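Local coordinates for prophenoloxidase b (Marsupenaeus japonicus, PDB 3WKY), which is a hemolymph type 3 copper protein, the precursor of a phenoloxidase that probably hydroxylates monophenols and oxidises o-diphenols at its dicopper site, at residues Asp497-Ala508 against Trp527-Ile538. Numbering follows the deposited sequence. Where two conformers were deposited one is given.
Sequences DFKRMKLRIFLA and WTEVDVFETDPI. With NAG (2-acetamido-2-deoxy-beta-D-glucopyranose), chain E.
With CG turned anti to its carbonyl carbon (chi1 -70°), Phe506 lays its ring along the neighbouring strand, where CE2 lies 3.9 Å from Glu529 CB and CZ reaches the CG2 methyl of Val532. Phe533 takes the less common setting, CG between backbone N and carbonyl carbon (chi1 69°), which brings its ring alongside Leu503, its CZ 3.6 Å from Leu503 CD1. At the buried end, Ala508 CB sits over one face of the Trp527 indole, 3.8 Å from the centroid of the six-membered ring, a CH-pi contact, and Phe506 CB approaches the same ring at CE3. Replacing the Phe506 ring by the methyl of an alanine would probably open a gap between Glu529 CB and Val532 CG2, though the contact of CB with Trp527 would remain. The two segments run antiparallel at the border of the mixed sheet in the hemocyanin Ig-like domain: strand 528-534 is outermost within the chain, while 588-598 flanks 501-509 on its other side. A classic beta bulge interrupts the ladder, with Val530 and Asp531 both opposite Ile505. Ile505 O takes a 2.9 Å bond from Val530 N and a weak one from Asp531 N, and Ile505 CG2 packs on Val530 CB. The Asp531 carboxylate makes a salt bridge to Arg547 and a hydrogen bond to Tyr487; that of Glu529 is hydrogen-bonded to Tyr224, Ser553 and Ser617. Toward the exposed end, Thr535 N points almost straight at Met501 O (3.0 Å), and Arg500 NE makes a long salt bridge of 3.9 Å to Glu534 OE2. Beyond it, Lys499 pairs with Ile538 through two backbone bonds and donates a 2.8 Å hydrogen bond from NZ to O5 of an N-acetylglucosamine, whose neighbours include the glycosylation site Asn422.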
ATOM      1  N   ASP A 497     -66.231  28.471  -2.129  1.00 30.70           N
ATOM      2  CA  ASP A 497     -65.823  29.311  -3.246  0.63 36.45           C
ATOM      3  C   ASP A 497     -64.830  28.617  -4.158  1.00 38.62           C
ATOM      4  O   ASP A 497     -64.402  27.493  -3.891  1.00 31.22           O
ATOM      5  CB  ASP A 497     -65.288  30.666  -2.775  0.63 39.58           C
ATOM      6  CG  ASP A 497     -65.611  31.791  -3.753  0.63 36.71           C
ATOM      7  OD1 ASP A 497     -65.876  31.506  -4.944  0.63 28.83           O
ATOM      8  OD2 ASP A 497     -65.592  32.966  -3.330  0.63 45.79           O
ATOM      9  N   PHE A 498     -64.529  29.269  -5.278  1.00 30.14           N
ATOM     10  CA  PHE A 498     -63.592  28.724  -6.246  1.00 33.92           C
ATOM     11  C   PHE A 498     -62.207  28.736  -5.618  1.00 29.55           C
ATOM     12  O   PHE A 498     -61.870  29.655  -4.868  1.00 27.48           O
ATOM     13  CB  PHE A 498     -63.589  29.560  -7.524  1.00 31.72           C
ATOM     14  CG  PHE A 498     -64.720  29.245  -8.454  1.00 29.15           C
ATOM     15  CD1 PHE A 498     -65.992  29.744  -8.214  1.00 39.17           C
ATOM     16  CD2 PHE A 498     -64.516  28.443  -9.568  1.00 27.59           C
ATOM     17  CE1 PHE A 498     -67.039  29.448  -9.069  1.00 33.37           C
ATOM     18  CE2 PHE A 498     -65.561  28.144 -10.428  1.00 39.88           C
ATOM     19  CZ  PHE A 498     -66.827  28.648 -10.175  1.00 36.25           C
ATOM     20  N   LYS A 499     -61.406  27.720  -5.923  1.00 27.57           N
ATOM     21  CA  LYS A 499     -60.067  27.633  -5.350  1.00 31.16           C
ATOM     22  C   LYS A 499     -59.053  27.394  -6.458  1.00 27.77           C
ATOM     23  O   LYS A 499     -59.300  26.600  -7.368  1.00 34.95           O
ATOM     24  CB  LYS A 499     -59.990  26.493  -4.333  1.00 30.97           C
ATOM     25  CG  LYS A 499     -60.800  26.692  -3.054  1.00 29.57           C
ATOM     26  CD  LYS A 499     -60.205  27.786  -2.185  1.00 28.22           C
ATOM     27  CE  LYS A 499     -60.960  27.902  -0.870  1.00 45.98           C
ATOM     28  NZ  LYS A 499     -60.468  29.045  -0.057  1.00 46.98           N
ATOM     29  N   ARG A 500     -57.930  28.103  -6.392  1.00 31.51           N
ATOM     30  CA  ARG A 500     -56.821  27.867  -7.306  1.00 34.69           C
ATOM     31  C   ARG A 500     -55.909  26.834  -6.662  1.00 25.97           C
ATOM     32  O   ARG A 500     -55.725  26.832  -5.441  1.00 26.38           O
ATOM     33  CB  ARG A 500     -56.006  29.140  -7.528  1.00 36.10           C
ATOM     34  CG  ARG A 500     -56.749  30.302  -8.157  1.00 52.24           C
ATOM     35  CD  ARG A 500     -55.791  31.459  -8.459  1.00 56.84           C
ATOM     36  NE  ARG A 500     -54.903  31.759  -7.336  1.00 41.94           N
ATOM     37  CZ  ARG A 500     -55.281  32.407  -6.236  1.00 53.87           C
ATOM     38  NH1 ARG A 500     -56.538  32.819  -6.111  1.00 65.47           N
ATOM     39  NH2 ARG A 500     -54.412  32.644  -5.259  1.00 45.17           N
ATOM     40  N   MET A 501     -55.337  25.955  -7.470  1.00 25.92           N
ATOM     41  CA  MET A 501     -54.351  25.044  -6.923  1.00 30.97           C
ATOM     42  C   MET A 501     -53.231  24.749  -7.905  1.00 22.48           C
ATOM     43  O   MET A 501     -53.380  24.941  -9.119  1.00 22.24           O
ATOM     44  CB  MET A 501     -55.020  23.755  -6.483  1.00 31.67           C
ATOM     45  CG  MET A 501     -55.621  23.009  -7.613  1.00 42.92           C
ATOM     46  SD  MET A 501     -54.896  21.384  -7.629  1.00 57.75           S
ATOM     47  CE  MET A 501     -56.375  20.413  -7.815  1.00 29.88           C
ATOM     48  N   LYS A 502     -52.104  24.309  -7.358  1.00 24.15           N
ATOM     49  CA  LYS A 502     -50.995  23.814  -8.165  1.00 22.69           C
ATOM     50  C   LYS A 502     -50.862  22.311  -7.905  1.00 20.73           C
ATOM     51  O   LYS A 502     -50.798  21.878  -6.755  1.00 25.72           O
ATOM     52  CB  LYS A 502     -49.709  24.560  -7.812  1.00 24.20           C
ATOM     53  CG  LYS A 502     -48.436  23.887  -8.337  1.00 25.22           C
ATOM     54  CD  LYS A 502     -47.285  24.886  -8.439  1.00 30.13           C
ATOM     55  CE  LYS A 502     -47.328  25.610  -9.774  1.00 35.40           C
ATOM     56  NZ  LYS A 502     -46.243  26.624  -9.900  1.00 35.51           N
ATOM     57  N   LEU A 503     -50.886  21.515  -8.970  1.00 18.12           N
ATOM     58  CA  LEU A 503     -50.683  20.080  -8.841  1.00 17.65           C
ATOM     59  C   LEU A 503     -49.177  19.824  -8.949  1.00 21.63           C
ATOM     60  O   LEU A 503     -48.504  20.401  -9.801  1.00 20.84           O
ATOM     61  CB  LEU A 503     -51.427  19.330  -9.933  1.00 23.65           C
ATOM     62  CG  LEU A 503     -52.927  19.175  -9.654  1.00 23.68           C
ATOM     63  CD1 LEU A 503     -53.642  18.615 -10.873  1.00 25.68           C
ATOM     64  CD2 LEU A 503     -53.123  18.262  -8.451  1.00 20.46           C
ATOM     65  N   ARG A 504     -48.660  18.979  -8.063  1.00 19.14           N
ATOM     66  CA  ARG A 504     -47.227  18.682  -8.040  1.00 18.37           C
ATOM     67  C   ARG A 504     -47.121  17.184  -8.094  1.00 19.83           C
ATOM     68  O   ARG A 504     -47.577  16.495  -7.185  1.00 20.40           O
ATOM     69  CB  ARG A 504     -46.630  19.192  -6.740  1.00 18.07           C
ATOM     70  CG  ARG A 504     -46.818  20.679  -6.530  1.00 19.88           C
ATOM     71  CD  ARG A 504     -46.340  21.090  -5.172  1.00 19.27           C
ATOM     72  NE  ARG A 504     -46.605  22.498  -4.922  1.00 20.98           N
ATOM     73  CZ  ARG A 504     -45.793  23.492  -5.256  1.00 21.28           C
ATOM     74  NH1 ARG A 504     -44.618  23.243  -5.840  1.00 20.51           N
ATOM     75  NH2 ARG A 504     -46.147  24.739  -4.984  1.00 22.96           N
ATOM     76  N   ILE A 505     -46.527  16.671  -9.164  1.00 19.07           N
ATOM     77  CA  ILE A 505     -46.525  15.236  -9.410  1.00 14.05           C
ATOM     78  C   ILE A 505     -45.086  14.751  -9.582  1.00 19.80           C
ATOM     79  O   ILE A 505     -44.351  15.311 -10.388  1.00 18.08           O
ATOM     80  CB  ILE A 505     -47.332  14.917 -10.665  1.00 17.74           C
ATOM     81  CG1 ILE A 505     -48.767  15.442 -10.461  1.00 20.95           C
ATOM     82  CG2 ILE A 505     -47.317  13.430 -10.943  1.00 17.50           C
ATOM     83  CD1 ILE A 505     -49.790  14.913 -11.430  1.00 27.49           C
ATOM     84  N   PHE A 506     -44.692  13.732  -8.813  1.00 19.34           N
ATOM     85  CA  PHE A 506     -43.295  13.249  -8.830  1.00 15.79           C
ATOM     86  C   PHE A 506     -43.254  11.729  -8.942  1.00 17.24           C
ATOM     87  O   PHE A 506     -44.196  11.045  -8.536  1.00 18.22           O
ATOM     88  CB  PHE A 506     -42.544  13.701  -7.563  1.00 14.20           C
ATOM     89  CG  PHE A 506     -42.279  15.181  -7.510  1.00 15.94           C
ATOM     90  CD1 PHE A 506     -43.229  16.057  -7.006  1.00 20.96           C
ATOM     91  CD2 PHE A 506     -41.076  15.702  -7.974  1.00 19.49           C
ATOM     92  CE1 PHE A 506     -42.983  17.430  -6.967  1.00 25.06           C
ATOM     93  CE2 PHE A 506     -40.825  17.067  -7.934  1.00 18.69           C
ATOM     94  CZ  PHE A 506     -41.776  17.930  -7.424  1.00 25.61           C
ATOM     95  N   LEU A 507     -42.151  11.203  -9.482  1.00 15.68           N
ATOM     96  CA  LEU A 507     -42.010   9.777  -9.754  1.00 15.44           C
ATOM     97  C   LEU A 507     -40.757   9.272  -9.036  1.00 20.00           C
ATOM     98  O   LEU A 507     -39.768  10.006  -8.946  1.00 17.97           O
ATOM     99  CB  LEU A 507     -41.822   9.547 -11.262  1.00 18.70           C
ATOM    100  CG  LEU A 507     -41.861   8.114 -11.816  1.00 19.79           C
ATOM    101  CD1 LEU A 507     -43.307   7.618 -11.928  1.00 22.59           C
ATOM    102  CD2 LEU A 507     -41.167   8.031 -13.172  1.00 20.10           C
ATOM    103  N   ALA A 508     -40.808   8.042  -8.521  1.00 18.20           N
ATOM    104  CA  ALA A 508     -39.617   7.371  -7.975  1.00 16.74           C
ATOM    105  C   ALA A 508     -39.832   5.866  -8.007  1.00 18.81           C
ATOM    106  O   ALA A 508     -40.962   5.402  -7.913  1.00 17.90           O
ATOM    107  CB  ALA A 508     -39.342   7.833  -6.545  1.00 20.70           C
ATOM    108  N   TRP A 527     -36.873  11.232  -6.015  1.00 19.79           N
ATOM    109  CA  TRP A 527     -38.044  11.906  -6.613  1.00 20.44           C
ATOM    110  C   TRP A 527     -37.675  12.787  -7.804  1.00 19.10           C
ATOM    111  O   TRP A 527     -36.787  13.630  -7.693  1.00 17.83           O
ATOM    112  CB  TRP A 527     -38.781  12.762  -5.584  1.00 19.60           C
ATOM    113  CG  TRP A 527     -39.390  11.957  -4.489  1.00 21.15           C
ATOM    114  CD1 TRP A 527     -39.028  11.957  -3.170  1.00 18.46           C
ATOM    115  CD2 TRP A 527     -40.472  11.022  -4.614  1.00 18.22           C
ATOM    116  NE1 TRP A 527     -39.823  11.083  -2.468  1.00 18.57           N
ATOM    117  CE2 TRP A 527     -40.714  10.496  -3.328  1.00 15.43           C
ATOM    118  CE3 TRP A 527     -41.262  10.589  -5.686  1.00 15.06           C
ATOM    119  CZ2 TRP A 527     -41.717   9.549  -3.082  1.00 18.35           C
ATOM    120  CZ3 TRP A 527     -42.249   9.636  -5.444  1.00 18.09           C
ATOM    121  CH2 TRP A 527     -42.464   9.124  -4.149  1.00 17.72           C
ATOM    122  N   THR A 528     -38.361  12.589  -8.929  1.00 17.88           N
ATOM    123  CA  THR A 528     -38.140  13.426 -10.107  1.00 14.67           C
ATOM    124  C   THR A 528     -39.457  14.025 -10.581  1.00 16.67           C
ATOM    125  O   THR A 528     -40.519  13.396 -10.480  1.00 16.31           O
ATOM    126  CB  THR A 528     -37.447  12.660 -11.269  1.00 17.53           C
ATOM    127  OG1 THR A 528     -37.124  13.578 -12.327  1.00 18.12           O
ATOM    128  CG2 THR A 528     -38.342  11.522 -11.803  1.00 15.70           C
ATOM    129  N   GLU A 529     -39.379  15.250 -11.078  1.00 18.79           N
ATOM    130  CA  GLU A 529     -40.582  15.961 -11.510  1.00 18.31           C
ATOM    131  C   GLU A 529     -41.232  15.290 -12.715  1.00 18.11           C
ATOM    132  O   GLU A 529     -40.574  14.987 -13.707  1.00 16.42           O
ATOM    133  CB  GLU A 529     -40.251  17.430 -11.822  1.00 17.10           C
ATOM    134  CG  GLU A 529     -41.476  18.280 -12.221  1.00 18.52           C
ATOM    135  CD  GLU A 529     -41.148  19.754 -12.315  1.00 23.11           C
ATOM    136  OE1 GLU A 529     -40.358  20.253 -11.467  1.00 19.78           O
ATOM    137  OE2 GLU A 529     -41.676  20.416 -13.240  1.00 21.31           O
ATOM    138  N   VAL A 530     -42.543  15.060 -12.615  1.00 16.60           N
ATOM    139  CA  VAL A 530     -43.343  14.541 -13.718  1.00 19.57           C
ATOM    140  C   VAL A 530     -44.115  15.717 -14.316  1.00 19.16           C
ATOM    141  O   VAL A 530     -44.138  15.904 -15.539  1.00 22.64           O
ATOM    142  CB  VAL A 530     -44.355  13.497 -13.223  1.00 20.61           C
ATOM    143  CG1 VAL A 530     -45.376  13.141 -14.326  1.00 21.43           C
ATOM    144  CG2 VAL A 530     -43.640  12.251 -12.741  1.00 22.12           C
ATOM    145  N   ASP A 531     -44.710  16.522 -13.437  1.00 19.13           N
ATOM    146  CA  ASP A 531     -45.556  17.640 -13.859  1.00 20.64           C
ATOM    147  C   ASP A 531     -45.888  18.507 -12.652  1.00 16.17           C
ATOM    148  O   ASP A 531     -46.406  18.014 -11.641  1.00 19.56           O
ATOM    149  CB  ASP A 531     -46.848  17.094 -14.490  1.00 22.38           C
ATOM    150  CG  ASP A 531     -47.471  18.050 -15.514  1.00 25.32           C
ATOM    151  OD1 ASP A 531     -46.889  19.117 -15.808  1.00 20.88           O
ATOM    152  OD2 ASP A 531     -48.551  17.706 -16.048  1.00 29.80           O
ATOM    153  N   VAL A 532     -45.574  19.795 -12.750  1.00 17.51           N
ATOM    154  CA  VAL A 532     -45.891  20.752 -11.695  1.00 22.07           C
ATOM    155  C   VAL A 532     -46.478  21.967 -12.390  1.00 25.42           C
ATOM    156  O   VAL A 532     -45.795  22.611 -13.180  1.00 22.94           O
ATOM    157  CB  VAL A 532     -44.626  21.167 -10.896  1.00 25.66           C
ATOM    158  CG1 VAL A 532     -44.921  22.370  -9.996  1.00 23.91           C
ATOM    159  CG2 VAL A 532     -44.096  19.992 -10.078  1.00 21.84           C
ATOM    160  N   PHE A 533     -47.751  22.270 -12.127  1.00 20.32           N
ATOM    161  CA  PHE A 533     -48.432  23.307 -12.892  1.00 27.98           C
ATOM    162  C   PHE A 533     -49.661  23.833 -12.147  1.00 27.94           C
ATOM    163  O   PHE A 533     -50.215  23.134 -11.289  1.00 22.61           O
ATOM    164  CB  PHE A 533     -48.875  22.729 -14.239  1.00 25.43           C
ATOM    165  CG  PHE A 533     -49.977  21.719 -14.119  1.00 29.46           C
ATOM    166  CD1 PHE A 533     -49.694  20.394 -13.811  1.00 23.63           C
ATOM    167  CD2 PHE A 533     -51.304  22.096 -14.290  1.00 32.63           C
ATOM    168  CE1 PHE A 533     -50.705  19.462 -13.680  1.00 34.61           C
ATOM    169  CE2 PHE A 533     -52.318  21.171 -14.162  1.00 26.59           C
ATOM    170  CZ  PHE A 533     -52.021  19.854 -13.854  1.00 29.86           C
ATOM    171  N   GLU A 534     -50.091  25.053 -12.473  1.00 26.74           N
ATOM    172  CA  GLU A 534     -51.321  25.586 -11.887  0.54 26.81           C
ATOM    173  C   GLU A 534     -52.540  25.226 -12.734  1.00 24.37           C
ATOM    174  O   GLU A 534     -52.497  25.248 -13.960  1.00 27.30           O
ATOM    175  CB  GLU A 534     -51.255  27.105 -11.673  0.54 28.43           C
ATOM    176  CG  GLU A 534     -52.503  27.662 -10.972  0.54 25.24           C
ATOM    177  CD  GLU A 534     -52.407  29.139 -10.635  0.54 36.90           C
ATOM    178  OE1 GLU A 534     -51.283  29.686 -10.639  0.54 37.72           O
ATOM    179  OE2 GLU A 534     -53.467  29.751 -10.366  0.54 37.44           O
ATOM    180  N   THR A 535     -53.629  24.875 -12.063  1.00 25.80           N
ATOM    181  CA  THR A 535     -54.869  24.519 -12.744  1.00 32.51           C
ATOM    182  C   THR A 535     -55.740  25.753 -12.935  1.00 27.46           C
ATOM    183  O   THR A 535     -55.450  26.826 -12.394  1.00 27.52           O
ATOM    184  CB  THR A 535     -55.686  23.537 -11.908  1.00 29.78           C
ATOM    185  OG1 THR A 535     -56.115  24.195 -10.709  1.00 27.36           O
ATOM    186  CG2 THR A 535     -54.856  22.308 -11.553  1.00 37.36           C
ATOM    187  N   ASP A 536     -56.811  25.598 -13.706  1.00 34.07           N
ATOM    188  CA  ASP A 536     -57.890  26.576 -13.684  1.00 36.89           C
ATOM    189  C   ASP A 536     -58.479  26.540 -12.279  1.00 33.33           C
ATOM    190  O   ASP A 536     -58.366  25.523 -11.590  1.00 30.43           O
ATOM    191  CB  ASP A 536     -58.972  26.204 -14.703  1.00 36.33           C
ATOM    192  CG  ASP A 536     -58.465  26.229 -16.133  1.00 46.79           C
ATOM    193  OD1 ASP A 536     -57.656  27.125 -16.462  1.00 51.61           O
ATOM    194  OD2 ASP A 536     -58.878  25.356 -16.925  1.00 52.69           O
ATOM    195  N   PRO A 537     -59.096  27.648 -11.839  1.00 37.02           N
ATOM    196  CA  PRO A 537     -59.816  27.646 -10.558  1.00 40.57           C
ATOM    197  C   PRO A 537     -60.776  26.459 -10.458  1.00 35.68           C
ATOM    198  O   PRO A 537     -61.427  26.110 -11.446  1.00 32.65           O
ATOM    199  CB  PRO A 537     -60.603  28.956 -10.605  1.00 39.79           C
ATOM    200  CG  PRO A 537     -59.760  29.855 -11.449  1.00 44.08           C
ATOM    201  CD  PRO A 537     -59.137  28.968 -12.497  1.00 39.02           C
ATOM    202  N   ILE A 538     -60.836  25.834  -9.285  1.00 31.26           N
ATOM    203  CA  ILE A 538     -61.673  24.662  -9.074  1.00 25.56           C
ATOM    204  C   ILE A 538     -62.981  25.102  -8.411  1.00 22.66           C
ATOM    205  O   ILE A 538     -62.959  25.716  -7.344  1.00 27.05           O
ATOM    206  CB  ILE A 538     -60.963  23.635  -8.146  1.00 28.15           C
ATOM    207  CG1 ILE A 538     -59.566  23.294  -8.680  1.00 37.42           C
ATOM    208  CG2 ILE A 538     -61.778  22.362  -8.007  1.00 26.16           C
ATOM    209  CD1 ILE A 538     -59.590  22.526  -9.973  1.00 36.54           C
TER
HETATM  210  C1  NAG E 701     -57.868  27.689   2.311  1.00 46.29           C
HETATM  211  C2  NAG E 701     -56.600  27.826   3.173  1.00 59.34           C
HETATM  212  C3  NAG E 701     -56.269  29.236   3.679  1.00 63.82           C
HETATM  213  C4  NAG E 701     -56.925  30.368   2.900  1.00 66.46           C
HETATM  214  C5  NAG E 701     -58.365  30.001   2.611  1.00 61.42           C
HETATM  215  C6  NAG E 701     -59.102  31.162   1.951  1.00 63.53           C
HETATM  216  C7  NAG E 701     -56.262  25.725   4.410  1.00 54.38           C
HETATM  217  C8  NAG E 701     -57.182  24.696   5.000  1.00 57.50           C
HETATM  218  N2  NAG E 701     -56.727  26.973   4.347  1.00 52.78           N
HETATM  219  O3  NAG E 701     -54.870  29.415   3.633  1.00 65.18           O
HETATM  220  O4  NAG E 701     -56.886  31.563   3.649  1.00 69.93           O
HETATM  221  O5  NAG E 701     -58.332  28.898   1.741  1.00 60.03           O
HETATM  222  O6  NAG E 701     -58.391  31.574   0.803  1.00 64.87           O
HETATM  223  O7  NAG E 701     -55.142  25.387   4.025  1.00 49.69           O